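Local coordinates for protein thiamine pyrophosphokinase (Bacillus subtilis, PDB 3LM8) that catalyses the ATP-dependent transfer of a diphosphate group to thiamine, giving thiamine diphosphate and AMP in the salvage of vitamin B1, at residues 45-50 and 69-74. The protein carries 1 engineered substitution. Numbering follows the deposited sequence.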
loop_
_atom_site.group_PDB
_atom_site.type_symbol
_atom_site.label_atom_id
_atom_site.label_comp_id
_atom_site.label_asym_id
_atom_site.label_seq_id
_atom_site.Cartn_x
_atom_site.Cartn_y
_atom_site.Cartn_z
ATOM N N PRO A 45 -15.399 -2.299 9.698
ATOM C CA PRO A 45 -14.970 -3.182 8.610
ATOM C C PRO A 45 -16.157 -4.024 8.125
ATOM O O PRO A 45 -17.068 -4.296 8.904
ATOM C CB PRO A 45 -13.902 -4.057 9.270
ATOM C CG PRO A 45 -13.516 -3.289 10.544
ATOM C CD PRO A 45 -14.792 -2.682 10.986
ATOM N N VAL A 46 -16.159 -4.432 6.855
ATOM C CA VAL A 46 -17.245 -5.269 6.354
ATOM C C VAL A 46 -16.850 -6.676 6.763
ATOM O O VAL A 46 -17.687 -7.488 7.157
ATOM C CB VAL A 46 -17.395 -5.205 4.807
ATOM C CG1 VAL A 46 -17.627 -3.763 4.355
ATOM C CG2 VAL A 46 -16.167 -5.764 4.135
ATOM N N GLU A 47 -15.554 -6.949 6.672
ATOM C CA GLU A 47 -15.000 -8.242 7.050
ATOM C C GLU A 47 -13.766 -7.932 7.899
ATOM O O GLU A 47 -13.348 -6.779 7.999
ATOM C CB GLU A 47 -14.568 -9.054 5.816
ATOM C CG GLU A 47 -15.531 -9.051 4.631
ATOM C CD GLU A 47 -16.790 -9.905 4.821
ATOM O OE1 GLU A 47 -17.630 -9.910 3.886
ATOM O OE2 GLU A 47 -16.939 -10.563 5.881
ATOM N N ALA A 48 -13.193 -8.962 8.508
ATOM C CA ALA A 48 -11.999 -8.816 9.329
ATOM C C ALA A 48 -11.217 -10.120 9.237
ATOM O O ALA A 48 -11.797 -11.204 9.295
ATOM C CB ALA A 48 -12.379 -8.518 10.790
ATOM N N PHE A 49 -9.903 -10.007 9.082
ATOM C CA PHE A 49 -9.038 -11.177 8.966
ATOM C C PHE A 49 -7.997 -11.276 10.086
ATOM O O PHE A 49 -7.477 -10.266 10.571
ATOM C CB PHE A 49 -8.315 -11.164 7.619
ATOM C CG PHE A 49 -9.229 -11.200 6.436
ATOM C CD1 PHE A 49 -10.049 -10.119 6.139
ATOM C CD2 PHE A 49 -9.248 -12.310 5.592
ATOM C CE1 PHE A 49 -10.875 -10.139 5.013
ATOM C CE2 PHE A 49 -10.076 -12.341 4.455
ATOM C CZ PHE A 49 -10.886 -11.256 4.168
ATOM N N GLY A 50 -7.684 -12.504 10.484
ATOM C CA GLY A 50 -6.705 -12.714 11.536
ATOM C C GLY A 50 -7.339 -13.290 12.782
ATOM O O GLY A 50 -8.510 -13.670 12.775
ATOM N N ALA A 69 -22.191 -8.634 14.142
ATOM C CA ALA A 69 -22.144 -9.530 12.993
ATOM C C ALA A 69 -20.855 -9.465 12.183
ATOM O O ALA A 69 -20.807 -9.914 11.035
ATOM C CB ALA A 69 -23.352 -9.282 12.090
ATOM N N LEU A 70 -19.817 -8.908 12.789
ATOM C CA LEU A 70 -18.527 -8.818 12.134
ATOM C C LEU A 70 -17.914 -10.206 11.993
ATOM O O LEU A 70 -17.527 -10.826 12.982
ATOM C CB LEU A 70 -17.581 -7.931 12.946
ATOM C CG LEU A 70 -16.095 -7.993 12.550
ATOM C CD1 LEU A 70 -15.932 -7.802 11.033
ATOM C CD2 LEU A 70 -15.317 -6.930 13.331
ATOM N N HIS A 71 -17.828 -10.708 10.767
ATOM C CA HIS A 71 -17.226 -12.013 10.572
ATOM C C HIS A 71 -15.707 -11.874 10.516
ATOM O O HIS A 71 -15.191 -10.940 9.910
ATOM C CB HIS A 71 -17.685 -12.653 9.277
ATOM C CG HIS A 71 -17.087 -14.003 9.057
ATOM N ND1 HIS A 71 -16.644 -14.433 7.826
ATOM C CD2 HIS A 71 -16.818 -15.005 9.927
ATOM C CE1 HIS A 71 -16.124 -15.641 7.947
ATOM N NE2 HIS A 71 -16.217 -16.010 9.213
ATOM N N VAL A 72 -15.000 -12.819 11.128
ATOM C CA VAL A 72 -13.541 -12.797 11.153
ATOM C C VAL A 72 -12.954 -14.065 10.540
ATOM O O VAL A 72 -13.166 -15.159 11.068
ATOM C CB VAL A 72 -13.026 -12.684 12.597
ATOM C CG1 VAL A 72 -11.511 -12.582 12.598
ATOM C CG2 VAL A 72 -13.662 -11.489 13.283
ATOM N N TYR A 73 -12.219 -13.917 9.437
ATOM C CA TYR A 73 -11.597 -15.059 8.768
ATOM C C TYR A 73 -10.227 -15.330 9.371
ATOM O O TYR A 73 -9.381 -14.446 9.414
ATOM C CB TYR A 73 -11.425 -14.799 7.275
ATOM C CG TYR A 73 -12.709 -14.633 6.501
ATOM C CD1 TYR A 73 -13.531 -13.527 6.713
ATOM C CD2 TYR A 73 -13.095 -15.569 5.544
ATOM C CE1 TYR A 73 -14.705 -13.350 5.994
ATOM C CE2 TYR A 73 -14.274 -15.402 4.815
ATOM C CZ TYR A 73 -15.075 -14.289 5.049
ATOM O OH TYR A 73 -16.258 -14.115 4.365
ATOM N N GLN A 74 -9.992 -16.559 9.816
ATOM C CA GLN A 74 -8.712 -16.873 10.427
ATOM C C GLN A 74 -7.682 -17.306 9.401
ATOM O O GLN A 74 -8.031 -17.790 8.321
ATOM C CB GLN A 74 -8.889 -17.962 11.484
ATOM C CG GLN A 74 -8.272 -17.611 12.834
ATOM C CD GLN A 74 -6.752 -17.468 12.784
ATOM O OE1 GLN A 74 -6.208 -16.557 12.139
ATOM N NE2 GLN A 74 -6.056 -18.373 13.471
#
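Ala48 and Phe49 pair in parallel with Val72 and Tyr73, the short axes of strands 47-49 and 71-73 approaching to 4.5 Å at an angle of 32°. Tyr73 is gripped at both backbone ends: its N donates to Ala48 O (2.7 Å), while its O accepts from Gly50 N (2.8 Å). Ala48 N to His71 O is only a weak bond, and the pairing is regular from Ala48 onward. Gly50 suits its place because a side chain at its backbone angles would press against the preceding carbonyl.

On one face, Phe49 and Tyr73 extend side by side; both have CG anti to the carbonyl carbon (chi1 -64° in Tyr73), which is why they point the same way. Their flat rings are nearly parallel, at 17°, but so offset that they barely overlap; the closest side-chain touch is Phe49 CD2 on Tyr73 CB at 3.7 Å. Trp88 of helix 81-92 packs edge-to-face with Phe49. The bent Glu47 chain brings OE2 to the tyrosine ring edge, 3.6 Å from CE1, with carboxylate and ring planes almost perpendicular. Replacing Tyr73 by alanine would probably cost Phe49 the ring slid beside it and leave a gap next to the Glu47 carboxylate, although Trp88 would still lie against both.

On the other face, small Ala48 admits Leu70, whose CD1 meets Ala48 CB at 3.6 Å, and branched Val72 puts CG2 beside the same methyl. The two strands and helix 57-66 form a beta-alpha-beta unit of the catalytic domain. Outermost strand 71-73 thus joins the sheet through Tyr73's backbone bonds, with aromatic contacts on one face and aliphatic ones on the other.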